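Long-range contact in Cry23AA1 (Bacillus thuringiensis, PDB 4RHZ), which binds zinc and, as an aerolysin-type toxin component that forms a complex with Cry37Aa1, probably acts by forming pores in membranes: residues Ala222-Tyr234 and Ile246-Leu260. Residues are numbered along the deposited sequence; the frame is centred on the assembly and turned at random. Where two conformers were deposited one is given.
Sequences AQGLRSIIQVTEY and ITYLINGSLAPNVTL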
loop_
_atom_site.group_PDB
_atom_site.type_symbol
_atom_site.label_atom_id
_atom_site.label_comp_id
_atom_site.label_asym_id
_atom_site.label_seq_id
_atom_site.Cartn_x
_atom_site.Cartn_y
_atom_site.Cartn_z
ATOM N N ALA A 222 5.101 -2.256 -2.976
ATOM C CA ALA A 222 4.275 -1.347 -3.743
ATOM C C ALA A 222 4.141 -2.071 -5.058
ATOM O O ALA A 222 5.154 -2.410 -5.664
ATOM C CB ALA A 222 5.001 0.012 -3.961
ATOM N N GLN A 223 2.922 -2.346 -5.500
ATOM C CA GLN A 223 2.756 -2.921 -6.859
ATOM C C GLN A 223 1.454 -2.498 -7.484
ATOM O O GLN A 223 0.497 -2.099 -6.789
ATOM C CB GLN A 223 2.768 -4.472 -6.835
ATOM C CG GLN A 223 1.746 -4.969 -5.927
ATOM C CD GLN A 223 1.562 -6.468 -6.013
ATOM O OE1 GLN A 223 2.042 -7.208 -5.118
ATOM N NE2 GLN A 223 0.834 -6.949 -7.074
ATOM N N GLY A 224 1.394 -2.712 -8.795
ATOM C CA GLY A 224 0.125 -2.635 -9.501
ATOM C C GLY A 224 -0.726 -3.760 -9.000
ATOM O O GLY A 224 -0.255 -4.921 -8.904
ATOM N N LEU A 225 -1.971 -3.459 -8.696
ATOM C CA LEU A 225 -2.849 -4.526 -8.314
ATOM C C LEU A 225 -3.753 -5.013 -9.421
ATOM O O LEU A 225 -4.101 -6.194 -9.437
ATOM C CB LEU A 225 -3.734 -4.106 -7.175
ATOM C CG LEU A 225 -3.074 -3.534 -5.930
ATOM C CD1 LEU A 225 -4.206 -2.890 -5.119
ATOM C CD2 LEU A 225 -2.377 -4.693 -5.106
ATOM N N ARG A 226 -4.188 -4.088 -10.290
ATOM C CA ARG A 226 -5.082 -4.386 -11.410
ATOM C C ARG A 226 -5.150 -3.228 -12.373
ATOM O O ARG A 226 -4.805 -2.069 -12.001
ATOM C CB ARG A 226 -6.460 -4.779 -10.980
ATOM C CG ARG A 226 -6.985 -3.954 -9.885
ATOM C CD ARG A 226 -8.375 -3.725 -10.142
ATOM N NE ARG A 226 -9.235 -4.345 -9.189
ATOM C CZ ARG A 226 -10.408 -4.921 -9.498
ATOM N NH1 ARG A 226 -10.846 -4.994 -10.769
ATOM N NH2 ARG A 226 -11.143 -5.445 -8.519
ATOM N N SER A 227 -5.497 -3.571 -13.622
ATOM C CA SER A 227 -5.638 -2.630 -14.724
ATOM C C SER A 227 -7.149 -2.538 -15.011
ATOM O O SER A 227 -7.918 -3.491 -14.771
ATOM C CB SER A 227 -4.837 -3.081 -15.955
ATOM O OG SER A 227 -5.377 -4.329 -16.453
ATOM N N ILE A 228 -7.580 -1.354 -15.421
ATOM C CA ILE A 228 -8.952 -1.101 -15.780
ATOM C C ILE A 228 -8.912 -0.267 -17.107
ATOM O O ILE A 228 -7.989 0.567 -17.318
ATOM C CB ILE A 228 -9.628 -0.301 -14.672
ATOM C CG1 ILE A 228 -9.851 -1.168 -13.451
ATOM C CG2 ILE A 228 -11.018 0.222 -15.116
ATOM C CD1 ILE A 228 -10.218 -0.363 -12.196
ATOM N N ILE A 229 -9.865 -0.522 -18.013
ATOM C CA ILE A 229 -10.045 0.323 -19.215
ATOM C C ILE A 229 -11.283 1.134 -18.988
ATOM O O ILE A 229 -12.373 0.588 -18.793
ATOM C CB ILE A 229 -10.163 -0.506 -20.467
ATOM C CG1 ILE A 229 -8.784 -1.151 -20.744
ATOM C CG2 ILE A 229 -10.572 0.388 -21.636
ATOM C CD1 ILE A 229 -8.807 -2.238 -21.759
ATOM N N GLN A 230 -11.135 2.444 -18.939
ATOM C CA GLN A 230 -12.244 3.250 -18.549
ATOM C C GLN A 230 -12.735 3.973 -19.813
ATOM O O GLN A 230 -11.982 4.734 -20.445
ATOM C CB GLN A 230 -11.754 4.273 -17.484
ATOM C CG GLN A 230 -12.682 5.420 -17.199
ATOM C CD GLN A 230 -12.003 6.564 -16.455
ATOM O OE1 GLN A 230 -11.664 6.406 -15.270
ATOM N NE2 GLN A 230 -11.877 7.741 -17.103
ATOM N N VAL A 231 -13.994 3.747 -20.176
ATOM C CA VAL A 231 -14.476 4.224 -21.506
ATOM C C VAL A 231 -15.543 5.259 -21.357
ATOM O O VAL A 231 -16.618 5.004 -20.754
ATOM C CB VAL A 231 -14.990 3.071 -22.378
ATOM C CG1 VAL A 231 -15.470 3.623 -23.786
ATOM C CG2 VAL A 231 -13.851 2.015 -22.614
ATOM N N THR A 232 -15.255 6.429 -21.920
ATOM C CA THR A 232 -16.259 7.502 -22.027
ATOM C C THR A 232 -16.766 7.752 -23.466
ATOM O O THR A 232 -15.961 8.020 -24.372
ATOM C CB THR A 232 -15.689 8.852 -21.437
ATOM O OG1 THR A 232 -15.326 8.626 -20.050
ATOM C CG2 THR A 232 -16.727 9.882 -21.441
ATOM N N GLU A 233 -18.086 7.690 -23.680
ATOM C CA GLU A 233 -18.638 8.053 -25.026
ATOM C C GLU A 233 -19.236 9.413 -24.916
ATOM O O GLU A 233 -19.975 9.650 -24.007
ATOM C CB GLU A 233 -19.790 7.155 -25.466
ATOM C CG GLU A 233 -19.587 5.717 -25.335
ATOM C CD GLU A 233 -20.788 4.842 -25.862
ATOM O OE1 GLU A 233 -21.870 5.374 -26.316
ATOM O OE2 GLU A 233 -20.628 3.606 -25.810
ATOM N N TYR A 234 -18.921 10.280 -25.855
ATOM C CA TYR A 234 -19.509 11.568 -25.897
ATOM C C TYR A 234 -19.932 11.918 -27.325
ATOM O O TYR A 234 -19.292 11.550 -28.310
ATOM C CB TYR A 234 -18.571 12.626 -25.375
ATOM C CG TYR A 234 -19.331 13.796 -24.816
ATOM C CD1 TYR A 234 -19.833 13.761 -23.502
ATOM C CD2 TYR A 234 -19.562 14.941 -25.588
ATOM C CE1 TYR A 234 -20.528 14.845 -22.966
ATOM C CE2 TYR A 234 -20.262 16.025 -25.061
ATOM C CZ TYR A 234 -20.750 15.959 -23.754
ATOM O OH TYR A 234 -21.431 17.010 -23.222
ATOM N N ILE A 246 -21.754 8.760 -21.664
ATOM C CA ILE A 246 -21.715 7.721 -20.667
ATOM C C ILE A 246 -20.255 7.318 -20.387
ATOM O O ILE A 246 -19.434 7.232 -21.343
ATOM C CB ILE A 246 -22.580 6.494 -21.075
ATOM C CG1 ILE A 246 -22.674 5.486 -19.910
ATOM C CG2 ILE A 246 -22.087 5.838 -22.400
ATOM C CD1 ILE A 246 -23.529 4.241 -20.210
ATOM N N THR A 247 -19.931 7.069 -19.101
ATOM C CA THR A 247 -18.673 6.428 -18.760
ATOM C C THR A 247 -18.889 5.033 -18.179
ATOM O O THR A 247 -19.646 4.886 -17.238
ATOM C CB THR A 247 -17.879 7.266 -17.771
ATOM O OG1 THR A 247 -17.504 8.532 -18.367
ATOM C CG2 THR A 247 -16.589 6.484 -17.291
ATOM N N TYR A 248 -18.253 4.008 -18.744
ATOM C CA TYR A 248 -18.340 2.651 -18.140
ATOM C C TYR A 248 -16.917 2.042 -18.032
ATOM O O TYR A 248 -15.985 2.520 -18.679
ATOM C CB TYR A 248 -19.276 1.697 -18.940
ATOM C CG TYR A 248 -18.888 1.557 -20.406
ATOM C CD1 TYR A 248 -18.153 0.461 -20.859
ATOM C CD2 TYR A 248 -19.269 2.521 -21.349
ATOM C CE1 TYR A 248 -17.771 0.349 -22.198
ATOM C CE2 TYR A 248 -18.913 2.408 -22.720
ATOM C CZ TYR A 248 -18.181 1.321 -23.133
ATOM O OH TYR A 248 -17.783 1.227 -24.467
ATOM N N LEU A 249 -16.737 1.022 -17.195
ATOM C CA LEU A 249 -15.379 0.499 -16.924
ATOM C C LEU A 249 -15.306 -0.949 -17.242
ATOM O O LEU A 249 -16.188 -1.708 -16.870
ATOM C CB LEU A 249 -15.040 0.676 -15.466
ATOM C CG LEU A 249 -15.135 2.101 -14.907
ATOM C CD1 LEU A 249 -15.106 2.035 -13.384
ATOM C CD2 LEU A 249 -14.098 2.974 -15.426
ATOM N N ILE A 250 -14.263 -1.333 -17.956
ATOM C CA ILE A 250 -14.066 -2.711 -18.333
ATOM C C ILE A 250 -12.804 -3.243 -17.561
ATOM O O ILE A 250 -11.716 -2.664 -17.662
ATOM C CB ILE A 250 -13.775 -2.774 -19.849
ATOM C CG1 ILE A 250 -14.975 -2.284 -20.671
ATOM C CG2 ILE A 250 -13.338 -4.223 -20.287
ATOM C CD1 ILE A 250 -14.527 -1.883 -22.067
ATOM N N ASN A 251 -12.961 -4.295 -16.760
ATOM C CA ASN A 251 -11.798 -4.955 -16.152
ATOM C C ASN A 251 -10.785 -5.405 -17.160
ATOM O O ASN A 251 -11.155 -6.053 -18.157
ATOM C CB ASN A 251 -12.246 -6.110 -15.333
ATOM C CG ASN A 251 -13.018 -5.646 -14.187
ATOM O OD1 ASN A 251 -12.695 -4.589 -13.582
ATOM N ND2 ASN A 251 -14.054 -6.379 -13.861
ATOM N N GLY A 252 -9.539 -4.995 -16.920
ATOM C CA GLY A 252 -8.407 -5.411 -17.731
ATOM C C GLY A 252 -7.848 -6.678 -17.109
ATOM O O GLY A 252 -8.428 -7.722 -17.308
ATOM N N SER A 253 -6.797 -6.567 -16.287
ATOM C CA SER A 253 -6.103 -7.721 -15.689
ATOM C C SER A 253 -5.924 -7.587 -14.167
ATOM O O SER A 253 -5.877 -6.477 -13.640
ATOM C CB SER A 253 -4.693 -7.866 -16.267
ATOM O OG SER A 253 -4.646 -7.951 -17.662
ATOM N N LEU A 254 -5.806 -8.712 -13.470
ATOM C CA LEU A 254 -5.397 -8.717 -12.030
ATOM C C LEU A 254 -3.936 -9.046 -12.001
ATOM O O LEU A 254 -3.485 -9.811 -12.835
ATOM C CB LEU A 254 -6.075 -9.841 -11.280
ATOM C CG LEU A 254 -7.578 -9.851 -11.147
ATOM C CD1 LEU A 254 -7.985 -11.063 -10.310
ATOM C CD2 LEU A 254 -8.079 -8.520 -10.530
ATOM N N ALA A 255 -3.173 -8.499 -11.061
ATOM C CA ALA A 255 -1.780 -9.017 -10.836
ATOM C C ALA A 255 -1.757 -10.537 -10.463
ATOM O O ALA A 255 -2.725 -11.056 -9.894
ATOM C CB ALA A 255 -1.054 -8.166 -9.810
ATOM N N PRO A 256 -0.668 -11.254 -10.790
ATOM C CA PRO A 256 -0.623 -12.745 -10.458
ATOM C C PRO A 256 -0.902 -13.087 -8.981
ATOM O O PRO A 256 -1.667 -14.065 -8.644
ATOM C CB PRO A 256 0.787 -13.187 -10.848
ATOM C CG PRO A 256 1.403 -12.012 -11.664
ATOM C CD PRO A 256 0.570 -10.748 -11.429
ATOM N N ASN A 257 -0.364 -12.237 -8.103
ATOM C CA ASN A 257 -0.495 -12.429 -6.648
ATOM C C ASN A 257 -1.723 -11.775 -6.115
ATOM O O ASN A 257 -1.850 -11.654 -4.898
ATOM C CB ASN A 257 0.729 -11.894 -5.897
ATOM C CG ASN A 257 0.857 -10.345 -5.978
ATOM O OD1 ASN A 257 0.430 -9.711 -6.978
ATOM N ND2 ASN A 257 1.472 -9.736 -4.934
ATOM N N VAL A 258 -2.643 -11.368 -6.995
ATOM C CA VAL A 258 -3.862 -10.663 -6.549
ATOM C C VAL A 258 -5.074 -11.492 -6.914
ATOM O O VAL A 258 -5.094 -12.134 -7.983
ATOM C CB VAL A 258 -3.983 -9.215 -7.177
ATOM C CG1 VAL A 258 -5.388 -8.664 -7.062
ATOM C CG2 VAL A 258 -2.973 -8.240 -6.550
ATOM N N THR A 259 -6.082 -11.432 -6.038
ATOM C CA THR A 259 -7.297 -12.232 -6.086
ATOM C C THR A 259 -8.468 -11.402 -5.495
ATOM O O THR A 259 -8.230 -10.393 -4.792
ATOM C CB THR A 259 -7.068 -13.614 -5.306
ATOM O OG1 THR A 259 -6.057 -14.392 -5.978
ATOM C CG2 THR A 259 -8.344 -14.470 -5.222
ATOM N N LEU A 260 -9.722 -11.763 -5.807
ATOM C CA LEU A 260 -10.903 -11.221 -5.049
ATOM C C LEU A 260 -11.988 -12.262 -4.653
ATOM O O LEU A 260 -13.214 -12.056 -4.747
ATOM C CB LEU A 260 -11.519 -9.968 -5.694
ATOM C CG LEU A 260 -11.437 -9.569 -7.168
ATOM C CD1 LEU A 260 -10.411 -8.460 -7.315
ATOM C CD2 LEU A 260 -11.169 -10.774 -8.105
HETATM O O HOH W 1 -9.338 -5.029 -13.079
#
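Q223 and N257 come from opposite directions and pair edge to edge, a worked example of amide pairing: their planes lie 5° apart, and each carboxamide gives one N-H and takes one, N257 ND2 to Q223 OE1 at 2.6 Å and Q223 NE2 to N257 OD1 at 2.8 Å. Both bonds are nearly straight and fall on carbonyl lone pairs. The other N-H of Q223 NE2 reaches G224 O, and the three bonds together hold the amide's rotation; the same side chain packs on zinc ligand H79, linking the turn A255-V258 to the metal site's surroundings. Farther along, the register shifts by one between R226 and I228, where S227 OG accepts S253 N at 2.7 Å and S227 O accepts G252 N; D136 bonds both serine hydroxyls. With CG set between its backbone N and carbonyl carbon (chi1 56°), Y248 brings one ring face under V231, whose CB stands 3.9 Å from the centroid in a CH-pi contact, while E233 OE2 approaches the ring edge. On the opposite face of the sheet, L249 CD2 packs against Q230 CG, and T232 OG1 and T247 OG1 hydrogen-bond at 2.8 Å; T247 OG1 also bonds Y30 of the Cry37Aa1 chain. V231, E233 and Y248 thus alternate with Q230, T232, T247 and L249, as in any antiparallel hairpin, here bulged and belonging to the elongated sheet of an aerolysin-type fold.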